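Local structure of Xaa-Pro Dipeptidase (Alteromonas macleodii, 2QS8) at residues S26-I30 and I40-I45; P63-M68 and A358-A363; A120-R124 and R136-A140; F213-D219 and R244-V250; A351-I355 and P390-I394. The protein probably acts as a metal-dependent carboxypeptidase of the amidohydrolase superfamily, releasing the C-terminal residue, probably a hydrophobic one, from dipeptides and other short peptides. All blocks are in the same frame, centred on the assembly; numbering follows the deposited sequence.

Interaction 1. Residues S26-I30 and I40-I45; sequences SRISI and IKKGFI
With chi1 at -78°, Ser29 sets OG beside its own backbone N, where it meets the bend at Gly43-Ile45; Phe44, its CG likewise beside the backbone N, brings its ring back against Arg27. Ser29 OG donates to Gly43 O at 2.7 Å, in the carbonyl plane and on a lone pair, and accepts from Ile45 N at 3.2 Å in a nearly straight bond (165° at the hydrogen). One side chain thus closes the turn that follows strand 40-42.

Backbone bonds of the antiparallel hairpin continue the grip: Ser29 and Lys41 form a hydrogen-bonded pair, with Ser29 N to Lys41 O at 2.8 Å, and Gly43 N bonds Arg27 O. On the sheet face shared by Ile28 and Ile40 their CG2 methyls meet at 3.7 Å. The aliphatic part of Arg27 packs against the Phe44 ring, CB 4.1 Å from the centroid in an off-centre CH-pi contact, while the guanidinium plane stands 72° from the ring. His12 stacks on Phe44 and bonds Ile45 O.

The buried serine hydroxyl therefore works as both donor and acceptor, which fixes its rotation and ties the chain beyond Lys42 to strand 28-30.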
# COMPACT_ATOMS: atom_id res chain seq x y z
N SER A 26 -56.70 -1.30 24.58
CA SER A 26 -57.89 -1.98 24.08
C SER A 26 -58.76 -1.10 23.19
O SER A 26 -58.93 0.09 23.44
CB SER A 26 -58.74 -2.49 25.24
OG SER A 26 -58.02 -3.42 26.03
N ARG A 27 -59.33 -1.71 22.15
CA ARG A 27 -60.23 -1.03 21.22
C ARG A 27 -59.72 0.32 20.75
O ARG A 27 -60.01 1.34 21.38
CB ARG A 27 -61.62 -0.88 21.84
CG ARG A 27 -62.32 -2.21 22.12
CD ARG A 27 -63.67 -2.03 22.79
NE ARG A 27 -63.60 -2.27 24.23
CZ ARG A 27 -63.07 -1.43 25.10
NH1 ARG A 27 -62.57 -0.28 24.70
NH2 ARG A 27 -63.03 -1.75 26.39
N ILE A 28 -58.97 0.33 19.66
CA ILE A 28 -58.44 1.57 19.12
C ILE A 28 -58.71 1.69 17.62
O ILE A 28 -58.79 0.69 16.91
CB ILE A 28 -56.90 1.69 19.38
CG1 ILE A 28 -56.64 2.24 20.78
CG2 ILE A 28 -56.25 2.63 18.38
CD1 ILE A 28 -56.74 1.24 21.88
N SER A 29 -58.87 2.92 17.16
CA SER A 29 -59.12 3.20 15.75
C SER A 29 -57.89 3.86 15.15
O SER A 29 -57.43 4.90 15.64
CB SER A 29 -60.32 4.12 15.57
OG SER A 29 -61.54 3.41 15.72
N ILE A 30 -57.35 3.26 14.10
CA ILE A 30 -56.18 3.79 13.42
C ILE A 30 -56.62 4.25 12.04
O ILE A 30 -57.29 3.50 11.33
CB ILE A 30 -55.09 2.70 13.28
CG1 ILE A 30 -54.79 2.10 14.65
CG2 ILE A 30 -53.83 3.30 12.66
CD1 ILE A 30 -53.92 0.87 14.61
N ILE A 40 -55.34 8.53 15.40
CA ILE A 40 -55.54 7.41 16.31
C ILE A 40 -56.56 7.83 17.35
O ILE A 40 -56.27 8.63 18.23
CB ILE A 40 -54.23 7.04 17.04
CG1 ILE A 40 -53.14 6.71 16.01
CG2 ILE A 40 -54.46 5.86 17.97
CD1 ILE A 40 -51.78 6.55 16.61
N LYS A 41 -57.77 7.30 17.23
CA LYS A 41 -58.84 7.63 18.16
C LYS A 41 -59.26 6.43 19.00
O LYS A 41 -59.14 5.29 18.56
CB LYS A 41 -60.03 8.20 17.38
CG LYS A 41 -59.70 9.51 16.67
CD LYS A 41 -60.95 10.18 16.10
CE LYS A 41 -60.63 11.60 15.63
NZ LYS A 41 -60.03 12.42 16.73
N LYS A 42 -59.75 6.70 20.21
CA LYS A 42 -60.20 5.64 21.10
C LYS A 42 -61.57 5.12 20.71
O LYS A 42 -62.43 5.86 20.23
CB LYS A 42 -60.21 6.14 22.55
CG LYS A 42 -58.82 6.36 23.13
CD LYS A 42 -58.91 6.89 24.54
CE LYS A 42 -57.54 7.22 25.11
NZ LYS A 42 -57.65 7.93 26.43
N GLY A 43 -61.77 3.82 20.93
CA GLY A 43 -63.04 3.19 20.60
C GLY A 43 -63.12 2.89 19.12
O GLY A 43 -62.22 3.23 18.35
N PHE A 44 -64.21 2.25 18.71
CA PHE A 44 -64.41 1.92 17.31
C PHE A 44 -65.31 2.97 16.68
O PHE A 44 -66.53 2.91 16.81
CB PHE A 44 -65.05 0.53 17.18
CG PHE A 44 -64.19 -0.60 17.71
CD1 PHE A 44 -64.77 -1.75 18.22
CD2 PHE A 44 -62.80 -0.50 17.69
CE1 PHE A 44 -63.98 -2.79 18.71
CE2 PHE A 44 -62.01 -1.54 18.18
CZ PHE A 44 -62.60 -2.69 18.70
N ILE A 45 -64.71 3.95 16.00
CA ILE A 45 -65.48 5.00 15.36
C ILE A 45 -66.20 4.47 14.14
O ILE A 45 -65.87 3.40 13.63
CB ILE A 45 -64.58 6.19 14.94
CG1 ILE A 45 -63.48 5.73 13.99
CG2 ILE A 45 -63.98 6.84 16.17
CD1 ILE A 45 -62.63 6.88 13.45

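Interaction 2. Residues P63-M68 and A358-A363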
# COMPACT_ATOMS: atom_id res chain seq x y z
N PRO A 63 -46.84 -2.66 15.44
CA PRO A 63 -46.22 -1.98 14.31
C PRO A 63 -45.40 -3.03 13.56
O PRO A 63 -45.13 -4.09 14.11
CB PRO A 63 -45.38 -0.89 14.97
CG PRO A 63 -45.04 -1.46 16.30
CD PRO A 63 -46.28 -2.20 16.72
N GLY A 64 -45.03 -2.75 12.31
CA GLY A 64 -44.25 -3.70 11.55
C GLY A 64 -43.00 -4.13 12.29
O GLY A 64 -42.30 -3.30 12.86
N LEU A 65 -42.71 -5.42 12.29
CA LEU A 65 -41.53 -5.93 12.99
C LEU A 65 -40.23 -5.77 12.17
O LEU A 65 -40.26 -5.72 10.94
CB LEU A 65 -41.75 -7.41 13.34
CG LEU A 65 -43.00 -7.66 14.21
CD1 LEU A 65 -43.21 -9.15 14.38
CD2 LEU A 65 -42.83 -6.97 15.56
N MSE A 66 -39.10 -5.69 12.88
CA MSE A 66 -37.80 -5.52 12.24
C MSE A 66 -36.76 -6.56 12.66
O MSE A 66 -36.68 -6.92 13.84
CB MSE A 66 -37.27 -4.13 12.53
CG MSE A 66 -38.10 -3.03 11.95
SE MSE A 66 -37.24 -1.27 12.17
CE MSE A 66 -38.83 -0.13 12.29
N ASP A 67 -35.97 -7.04 11.71
CA ASP A 67 -34.92 -8.02 11.98
C ASP A 67 -33.61 -7.37 11.55
O ASP A 67 -33.38 -7.13 10.37
CB ASP A 67 -35.18 -9.31 11.18
CG ASP A 67 -34.32 -10.47 11.66
OD1 ASP A 67 -33.19 -10.24 12.12
OD2 ASP A 67 -34.79 -11.63 11.55
N MSE A 68 -32.75 -7.07 12.52
CA MSE A 68 -31.47 -6.41 12.25
C MSE A 68 -30.37 -7.31 11.66
O MSE A 68 -29.25 -6.84 11.45
CB MSE A 68 -30.92 -5.81 13.54
CG MSE A 68 -31.82 -4.81 14.23
SE MSE A 68 -32.08 -3.31 13.01
CE MSE A 68 -30.34 -2.45 12.97
N ALA A 358 -37.94 -5.08 18.63
CA ALA A 358 -38.08 -5.37 17.21
C ALA A 358 -38.90 -4.29 16.51
O ALA A 358 -39.25 -4.42 15.34
CB ALA A 358 -38.74 -6.72 17.01
N THR A 359 -39.19 -3.22 17.24
CA THR A 359 -39.96 -2.10 16.70
C THR A 359 -39.21 -0.76 16.86
O THR A 359 -38.63 -0.26 15.90
CB THR A 359 -41.36 -2.01 17.38
OG1 THR A 359 -41.23 -2.14 18.80
CG2 THR A 359 -42.26 -3.11 16.88
N MSE A 360 -39.22 -0.20 18.06
CA MSE A 360 -38.54 1.07 18.33
C MSE A 360 -37.02 0.94 18.47
O MSE A 360 -36.27 1.82 18.05
CB MSE A 360 -39.11 1.73 19.59
CG MSE A 360 -40.50 2.34 19.40
SE MSE A 360 -40.32 3.66 17.97
CE MSE A 360 -39.00 4.91 18.76
N GLU A 361 -36.56 -0.13 19.09
CA GLU A 361 -35.11 -0.30 19.25
C GLU A 361 -34.42 -0.51 17.91
O GLU A 361 -33.34 0.03 17.65
CB GLU A 361 -34.81 -1.45 20.20
CG GLU A 361 -35.23 -1.14 21.64
CD GLU A 361 -34.75 0.24 22.09
OE1 GLU A 361 -33.56 0.38 22.42
OE2 GLU A 361 -35.56 1.19 22.10
N THR A 362 -35.06 -1.31 17.05
CA THR A 362 -34.52 -1.57 15.73
C THR A 362 -34.58 -0.30 14.90
O THR A 362 -33.66 -0.01 14.14
CB THR A 362 -35.31 -2.68 15.00
OG1 THR A 362 -36.71 -2.41 15.10
CG2 THR A 362 -34.99 -4.05 15.59
N ALA A 363 -35.66 0.46 15.05
CA ALA A 363 -35.83 1.71 14.30
C ALA A 363 -34.73 2.72 14.64
O ALA A 363 -34.29 3.47 13.77
CB ALA A 363 -37.19 2.31 14.57
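Strand 60-67 runs into the metal site of the amidohydrolase TIM barrel, whose magnesium ligands His69 and His71 follow closely, and its last residues and the one after pack on the start of helix 360-365. A single hydrogen bond joins the two segments: Met66 N gives to Ala358 O at 2.8 Å, in the carbonyl plane although bent at the hydrogen (135°).

Met66, a selenomethionine, carries most of the remaining contact. Its chain is extended beyond CG and runs past the first helical turn, crossing Thr362 at a slant. CB and SE both lie against Thr362 OG1, SE at 3.2 Å, and CE ends on Ala363 CB at 3.7 Å. In Met68, also selenomethionine, CG stands beside the backbone N and meets Thr362 CG2 at 3.5 Å, and bends at chi2 and chi3 fold the selenium back near Thr362, so the two selenomethionines bracket that threonine. At the other end the Pro63 ring meets the Thr359 methyl, CG to CG2 3.3 Å, the side chains crossing at about a right angle; Thr359 OG1 bonds instead to Ile355 O of the preceding helix. Asp67 points away from the helix, and its carboxylate bonds Thr327 OG1 and His69 N.

Thr359 O takes two donors from the same face of its plane: Ala363 N, and Thr362 OG1 at 3.0 Å, the hydroxyl lying 56° out of the carbonyl plane.

Interaction 3. Residues A120-R124 and R136-A140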
# COMPACT_ATOMS: atom_id res chain seq x y z
N ALA A 120 -28.77 -8.28 -1.70
CA ALA A 120 -29.71 -7.43 -0.98
C ALA A 120 -29.83 -6.03 -1.62
O ALA A 120 -30.92 -5.45 -1.67
CB ALA A 120 -29.28 -7.30 0.49
N ILE A 121 -28.72 -5.48 -2.11
CA ILE A 121 -28.78 -4.17 -2.73
C ILE A 121 -29.73 -4.19 -3.94
O ILE A 121 -30.58 -3.31 -4.10
CB ILE A 121 -27.38 -3.72 -3.18
CG1 ILE A 121 -26.54 -3.36 -1.94
CG2 ILE A 121 -27.48 -2.56 -4.16
CD1 ILE A 121 -25.06 -3.27 -2.20
N SER A 122 -29.58 -5.20 -4.80
CA SER A 122 -30.44 -5.31 -5.97
C SER A 122 -31.90 -5.59 -5.58
O SER A 122 -32.83 -5.05 -6.16
CB SER A 122 -29.94 -6.41 -6.90
OG SER A 122 -28.64 -6.12 -7.38
N LEU A 123 -32.09 -6.44 -4.58
CA LEU A 123 -33.43 -6.78 -4.15
C LEU A 123 -34.12 -5.55 -3.57
O LEU A 123 -35.29 -5.27 -3.87
CB LEU A 123 -33.37 -7.90 -3.11
CG LEU A 123 -34.70 -8.55 -2.73
CD1 LEU A 123 -35.39 -9.04 -4.00
CD2 LEU A 123 -34.46 -9.69 -1.76
N ARG A 124 -33.38 -4.80 -2.75
CA ARG A 124 -33.89 -3.58 -2.13
C ARG A 124 -34.37 -2.62 -3.21
O ARG A 124 -35.48 -2.11 -3.14
CB ARG A 124 -32.79 -2.90 -1.31
CG ARG A 124 -33.17 -1.53 -0.78
CD ARG A 124 -31.93 -0.72 -0.40
NE ARG A 124 -31.20 -0.26 -1.58
CZ ARG A 124 -29.93 0.12 -1.57
NH1 ARG A 124 -29.22 0.10 -0.45
NH2 ARG A 124 -29.36 0.52 -2.70
N ARG A 136 -38.83 -3.52 3.73
CA ARG A 136 -37.95 -2.38 3.46
C ARG A 136 -36.57 -2.96 3.78
O ARG A 136 -36.35 -3.44 4.89
CB ARG A 136 -38.25 -1.21 4.39
CG ARG A 136 -39.60 -0.54 4.16
CD ARG A 136 -39.91 0.48 5.26
NE ARG A 136 -41.31 0.89 5.20
CZ ARG A 136 -41.82 1.73 4.31
NH1 ARG A 136 -41.04 2.27 3.37
NH2 ARG A 136 -43.10 2.02 4.33
N ILE A 137 -35.66 -2.92 2.82
CA ILE A 137 -34.34 -3.48 3.04
C ILE A 137 -33.23 -2.46 3.16
O ILE A 137 -33.12 -1.53 2.36
CB ILE A 137 -33.95 -4.45 1.90
CG1 ILE A 137 -34.97 -5.60 1.81
CG2 ILE A 137 -32.54 -5.00 2.14
CD1 ILE A 137 -34.67 -6.60 0.69
N PHE A 138 -32.40 -2.63 4.18
CA PHE A 138 -31.24 -1.79 4.40
C PHE A 138 -30.08 -2.77 4.36
O PHE A 138 -29.93 -3.64 5.23
CB PHE A 138 -31.37 -1.07 5.74
CG PHE A 138 -32.48 -0.06 5.76
CD1 PHE A 138 -33.74 -0.40 6.21
CD2 PHE A 138 -32.27 1.24 5.29
CE1 PHE A 138 -34.78 0.52 6.20
CE2 PHE A 138 -33.32 2.17 5.27
CZ PHE A 138 -34.57 1.81 5.74
N ALA A 139 -29.27 -2.64 3.32
CA ALA A 139 -28.17 -3.56 3.08
C ALA A 139 -26.77 -3.06 3.33
O ALA A 139 -26.48 -1.87 3.23
CB ALA A 139 -28.28 -4.09 1.67
N ALA A 140 -25.89 -4.00 3.66
CA ALA A 140 -24.49 -3.69 3.92
C ALA A 140 -23.62 -4.20 2.77
O ALA A 140 -22.42 -3.93 2.72
CB ALA A 140 -24.07 -4.34 5.22
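Arg124 and Ile137 carry this contact, their side chains set at a slant to each other. The arginine lays its aliphatic part along the strand: its CB packs on Ile137 CB at 3.7 Å, and CD then passes 3.1 Å from Ile137 O. CG stands anti to the backbone N (chi1 172°), and the bend at chi3 turns the guanidinium beyond the carbonyl, where NH1 makes a salt bridge with Asp191. The same carboxylate accepts from Ala139 N, so Asp191 links the arginine's tip to the strand.

Ile137 points its branches in different directions. CD1 reaches Leu123, 3.9 Å from CG, whereas CG2 turns to Ala120, lying 4.3 Å from its CB. One turn of helix back from Arg124, the small side chains of Ala120 and Ala139 face each other directly, CB to CB 3.6 Å, and Ile121 CG1 also approaches Ala139 CB, at 4.1 Å. No hydrogen bond crosses the interface, which is buried and largely apolar.

This is the return half of a beta-alpha-beta crossover. Helix 119-128 follows strand 107-112, and its 120-124 portion runs roughly antiparallel to strand 136-139 (150°), the axes 8.0 Å apart; Ile137 also touches Val110, and Leu123 packs onward against helix 88-104.

Interaction 4. Residues F213-D219 and R244-V250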
# COMPACT_ATOMS: atom_id res chain seq x y z
N PHE A 213 -9.29 -7.77 13.40
CA PHE A 213 -9.14 -6.38 12.98
C PHE A 213 -8.25 -5.74 14.04
O PHE A 213 -8.44 -5.97 15.24
CB PHE A 213 -10.49 -5.65 12.94
CG PHE A 213 -11.15 -5.64 11.58
CD1 PHE A 213 -11.73 -6.79 11.05
CD2 PHE A 213 -11.20 -4.46 10.84
CE1 PHE A 213 -12.35 -6.77 9.80
CE2 PHE A 213 -11.82 -4.43 9.58
CZ PHE A 213 -12.40 -5.59 9.06
N THR A 214 -7.28 -4.95 13.61
CA THR A 214 -6.40 -4.26 14.55
C THR A 214 -7.22 -3.03 14.98
O THR A 214 -8.21 -2.68 14.34
CB THR A 214 -5.11 -3.78 13.88
OG1 THR A 214 -5.44 -2.75 12.94
CG2 THR A 214 -4.40 -4.93 13.13
N GLN A 215 -6.81 -2.36 16.06
CA GLN A 215 -7.55 -1.19 16.51
C GLN A 215 -7.50 -0.13 15.41
O GLN A 215 -8.50 0.53 15.12
CB GLN A 215 -6.96 -0.64 17.81
CG GLN A 215 -7.83 0.44 18.44
CD GLN A 215 -9.20 -0.07 18.83
OE1 GLN A 215 -9.33 -0.96 19.69
NE2 GLN A 215 -10.24 0.48 18.21
N GLU A 216 -6.34 0.02 14.79
CA GLU A 216 -6.17 0.98 13.70
C GLU A 216 -7.11 0.65 12.53
O GLU A 216 -7.70 1.55 11.93
CB GLU A 216 -4.72 0.95 13.22
CG GLU A 216 -4.44 1.73 11.95
CD GLU A 216 -2.98 1.59 11.49
OE1 GLU A 216 -2.49 0.44 11.39
OE2 GLU A 216 -2.32 2.62 11.22
N GLU A 217 -7.26 -0.63 12.21
CA GLU A 217 -8.12 -1.03 11.11
C GLU A 217 -9.61 -0.81 11.42
O GLU A 217 -10.34 -0.32 10.56
CB GLU A 217 -7.87 -2.50 10.74
CG GLU A 217 -6.46 -2.79 10.22
CD GLU A 217 -6.19 -4.28 9.98
OE1 GLU A 217 -6.68 -5.12 10.75
OE2 GLU A 217 -5.45 -4.59 9.03
N VAL A 218 -10.07 -1.16 12.61
CA VAL A 218 -11.48 -0.95 12.92
C VAL A 218 -11.78 0.53 13.13
O VAL A 218 -12.88 0.98 12.84
CB VAL A 218 -11.96 -1.82 14.13
CG1 VAL A 218 -11.18 -1.48 15.39
CG2 VAL A 218 -13.44 -1.59 14.35
N ASP A 219 -10.80 1.29 13.61
CA ASP A 219 -11.02 2.73 13.77
C ASP A 219 -11.26 3.29 12.36
O ASP A 219 -12.14 4.12 12.14
CB ASP A 219 -9.79 3.44 14.38
CG ASP A 219 -9.65 3.20 15.89
OD1 ASP A 219 -10.64 2.81 16.52
OD2 ASP A 219 -8.55 3.42 16.44
N ARG A 244 -12.45 -3.85 20.65
CA ARG A 244 -11.75 -2.94 19.75
C ARG A 244 -12.81 -2.20 18.93
O ARG A 244 -12.67 -1.01 18.65
CB ARG A 244 -10.81 -3.71 18.81
CG ARG A 244 -9.68 -4.43 19.51
CD ARG A 244 -8.68 -5.07 18.53
NE ARG A 244 -7.61 -5.76 19.23
CZ ARG A 244 -6.64 -6.47 18.65
NH1 ARG A 244 -6.59 -6.59 17.32
NH2 ARG A 244 -5.70 -7.04 19.39
N ALA A 245 -13.88 -2.91 18.59
CA ALA A 245 -14.96 -2.35 17.81
C ALA A 245 -15.87 -1.43 18.63
O ALA A 245 -16.29 -0.38 18.15
CB ALA A 245 -15.79 -3.47 17.17
N ILE A 246 -16.17 -1.84 19.86
CA ILE A 246 -17.02 -1.03 20.74
C ILE A 246 -16.32 0.29 21.00
O ILE A 246 -16.93 1.35 20.90
CB ILE A 246 -17.27 -1.76 22.07
CG1 ILE A 246 -18.00 -3.07 21.80
CG2 ILE A 246 -18.11 -0.88 22.99
CD1 ILE A 246 -18.06 -4.01 22.98
N LYS A 247 -15.04 0.23 21.34
CA LYS A 247 -14.28 1.44 21.60
C LYS A 247 -14.13 2.30 20.35
O LYS A 247 -13.98 3.52 20.44
CB LYS A 247 -12.89 1.10 22.15
CG LYS A 247 -12.90 0.64 23.60
CD LYS A 247 -11.50 0.47 24.19
CE LYS A 247 -10.80 -0.77 23.68
NZ LYS A 247 -9.49 -0.93 24.37
N ALA A 248 -14.17 1.68 19.17
CA ALA A 248 -14.02 2.43 17.92
C ALA A 248 -15.28 3.23 17.61
O ALA A 248 -15.24 4.21 16.87
CB ALA A 248 -13.69 1.49 16.76
N GLY A 249 -16.41 2.79 18.17
CA GLY A 249 -17.66 3.50 17.96
C GLY A 249 -18.66 2.88 17.00
O GLY A 249 -19.48 3.60 16.44
N VAL A 250 -18.60 1.57 16.81
CA VAL A 250 -19.53 0.93 15.89
C VAL A 250 -20.95 1.02 16.47
O VAL A 250 -21.12 1.24 17.66
CB VAL A 250 -19.14 -0.54 15.61
CG1 VAL A 250 -17.74 -0.59 15.05
CG2 VAL A 250 -19.21 -1.37 16.88
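Two consecutive helices of the amidohydrolase TIM barrel, 215-227 and 239-248, meet here, their segments 215-219 and 244-248 crossing at -46°, through two hydrogen bonds in opposite directions, one from Gln215 and one from Arg244. Gln215 NE2 gives to Arg244 O at 2.9 Å, with the acceptor near the amide plane. In the other direction Arg244 NH1 reaches Phe213 O at 2.9 Å, the oxygen lying at the edge of the guanidinium, near its plane. Beyond the Gln215 bond Val218 packs CG2 against Ala245 and Ala248, 3.9 Å from Ala248 CB.

The next layer sets these groups in place. The extended chain of Arg244, from CG to NE, carries its tip to the chain just before helix 215-227, and Asp227 of the second subunit forms a salt bridge with NH2. Thr214 and Glu217 make a capping box at that helix start: Glu217 N bonds Thr214 OG1 at 2.9 Å, and Thr214 N bonds Glu217 OE1. Arg183 of the second subunit pairs with that same carboxylate, tying the cap to the subunit interface. Helix 239-248 ends in a Schellman motif at Gly249.

The amide of Gln215 is gripped at both N-H positions, for NE2 also donates to Asp219 OD1 at 2.9 Å, from above the carboxylate plane.

Interaction 5. Residues A351-I355 and P390-I394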
# COMPACT_ATOMS: atom_id res chain seq x y z
N ALA A 351 -41.95 -10.26 27.59
CA ALA A 351 -42.54 -10.19 26.26
C ALA A 351 -42.66 -8.79 25.62
O ALA A 351 -42.31 -8.61 24.46
CB ALA A 351 -43.90 -10.86 26.28
N MSE A 352 -43.17 -7.82 26.37
CA MSE A 352 -43.34 -6.48 25.82
C MSE A 352 -42.01 -5.85 25.45
O MSE A 352 -41.90 -5.16 24.43
CB MSE A 352 -44.10 -5.59 26.81
CG MSE A 352 -44.24 -4.14 26.37
SE MSE A 352 -45.22 -4.03 24.68
CE MSE A 352 -47.04 -3.48 25.26
N LYS A 353 -41.00 -6.07 26.28
CA LYS A 353 -39.68 -5.51 26.02
C LYS A 353 -39.11 -6.15 24.76
O LYS A 353 -38.40 -5.50 24.00
CB LYS A 353 -38.75 -5.77 27.20
CG LYS A 353 -38.18 -4.49 27.81
CD LYS A 353 -39.28 -3.53 28.28
CE LYS A 353 -38.68 -2.29 28.94
NZ LYS A 353 -39.72 -1.28 29.31
N ALA A 354 -39.45 -7.41 24.54
CA ALA A 354 -38.99 -8.13 23.37
C ALA A 354 -39.61 -7.52 22.12
O ALA A 354 -38.92 -7.29 21.13
CB ALA A 354 -39.35 -9.61 23.47
N ILE A 355 -40.91 -7.25 22.16
CA ILE A 355 -41.58 -6.66 21.00
C ILE A 355 -41.05 -5.25 20.72
O ILE A 355 -40.96 -4.84 19.57
CB ILE A 355 -43.10 -6.60 21.20
CG1 ILE A 355 -43.65 -8.01 21.37
CG2 ILE A 355 -43.75 -5.93 20.01
CD1 ILE A 355 -45.11 -8.07 21.72
N PRO A 390 -49.85 -11.47 22.22
CA PRO A 390 -48.40 -11.71 22.21
C PRO A 390 -47.74 -11.58 23.58
O PRO A 390 -46.74 -12.25 23.85
CB PRO A 390 -47.89 -10.65 21.23
CG PRO A 390 -49.04 -10.49 20.29
CD PRO A 390 -50.22 -10.46 21.22
N ILE A 391 -48.30 -10.73 24.43
CA ILE A 391 -47.75 -10.52 25.77
C ILE A 391 -47.89 -11.75 26.68
O ILE A 391 -47.07 -11.96 27.58
CB ILE A 391 -48.44 -9.32 26.47
CG1 ILE A 391 -48.34 -8.08 25.58
CG2 ILE A 391 -47.79 -9.06 27.82
CD1 ILE A 391 -46.92 -7.68 25.23
N GLU A 392 -48.91 -12.58 26.43
CA GLU A 392 -49.14 -13.77 27.24
C GLU A 392 -48.46 -15.02 26.67
O GLU A 392 -48.16 -15.96 27.39
CB GLU A 392 -50.64 -14.03 27.38
CG GLU A 392 -51.44 -12.85 27.90
CD GLU A 392 -52.87 -13.22 28.28
OE1 GLU A 392 -53.51 -13.98 27.52
OE2 GLU A 392 -53.35 -12.74 29.34
N ASP A 393 -48.23 -15.01 25.37
CA ASP A 393 -47.59 -16.12 24.68
C ASP A 393 -47.08 -15.57 23.35
O ASP A 393 -47.75 -15.67 22.32
CB ASP A 393 -48.59 -17.26 24.47
CG ASP A 393 -48.00 -18.44 23.72
OD1 ASP A 393 -46.76 -18.60 23.74
OD2 ASP A 393 -48.79 -19.21 23.13
N ILE A 394 -45.89 -14.99 23.40
CA ILE A 394 -45.27 -14.37 22.25
C ILE A 394 -45.08 -15.31 21.06
O ILE A 394 -44.88 -14.85 19.93
CB ILE A 394 -43.92 -13.73 22.64
CG1 ILE A 394 -43.52 -12.67 21.62
CG2 ILE A 394 -42.83 -14.80 22.74
CD1 ILE A 394 -42.42 -11.74 22.10
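Ile391 sends its side chain from the loop onto helix 351-357, and Ile355 answers from the helix. From CB of Ile355, chi1 of -62° places CG1 next to the backbone N, 4.0 Å from Ile394 CD1. The tip CD1 meets two residues, 3.8 Å from Pro390 CB and 4.0 Å from Ile391 CD1. The Ile355 and Ile391 side chains cross at about a right angle, whereas Ile355 and Ile394 slide past each other in opposite directions.

Ile391 CD1 also lies over Met352, a selenomethionine, 3.8 Å from its CB. Ile394 holds CG1 anti to the backbone N (chi1 -159°), which carries CD1 to Ala354 CB at 4.0 Å. Ala351, at the start of the helix, brings its CB to 3.6 Å from Ile391 O; the Ala351 and Ile391 CA atoms lie 5.2 Å apart there. The interface is mostly apolar, with no hydrogen bond between the segments.

The loop 390-394, between strands 383-386 and 400-405, thus covers one side of helix 351-357. Ile394 continues onto helix 339-346, while Ile355 and Pro390 both touch strand 60-67.

From the N terminus, interaction 1 closes first, a short hairpin of strands 28-33 and 36-42, its centre about 32 Å from the centre of the chain, finished before any other opens. Interaction 2 then spans the longest loop, bringing helix 360-365 back to strand 60-67 some 290 residues later. Within that loop, in succession, lie interaction 3, a local beta-alpha-beta closure, and interaction 4, which joins two barrel helices beside the second subunit. Interaction 5 crosses interaction 2: it opens at 351-355, just before 358-363, and closes afterwards at 390-394. Interactions 1, 2 and 3 reach one sheet, while 2 and 5 use successive helices, 360-365 and 351-357, their centres about 14 Å apart.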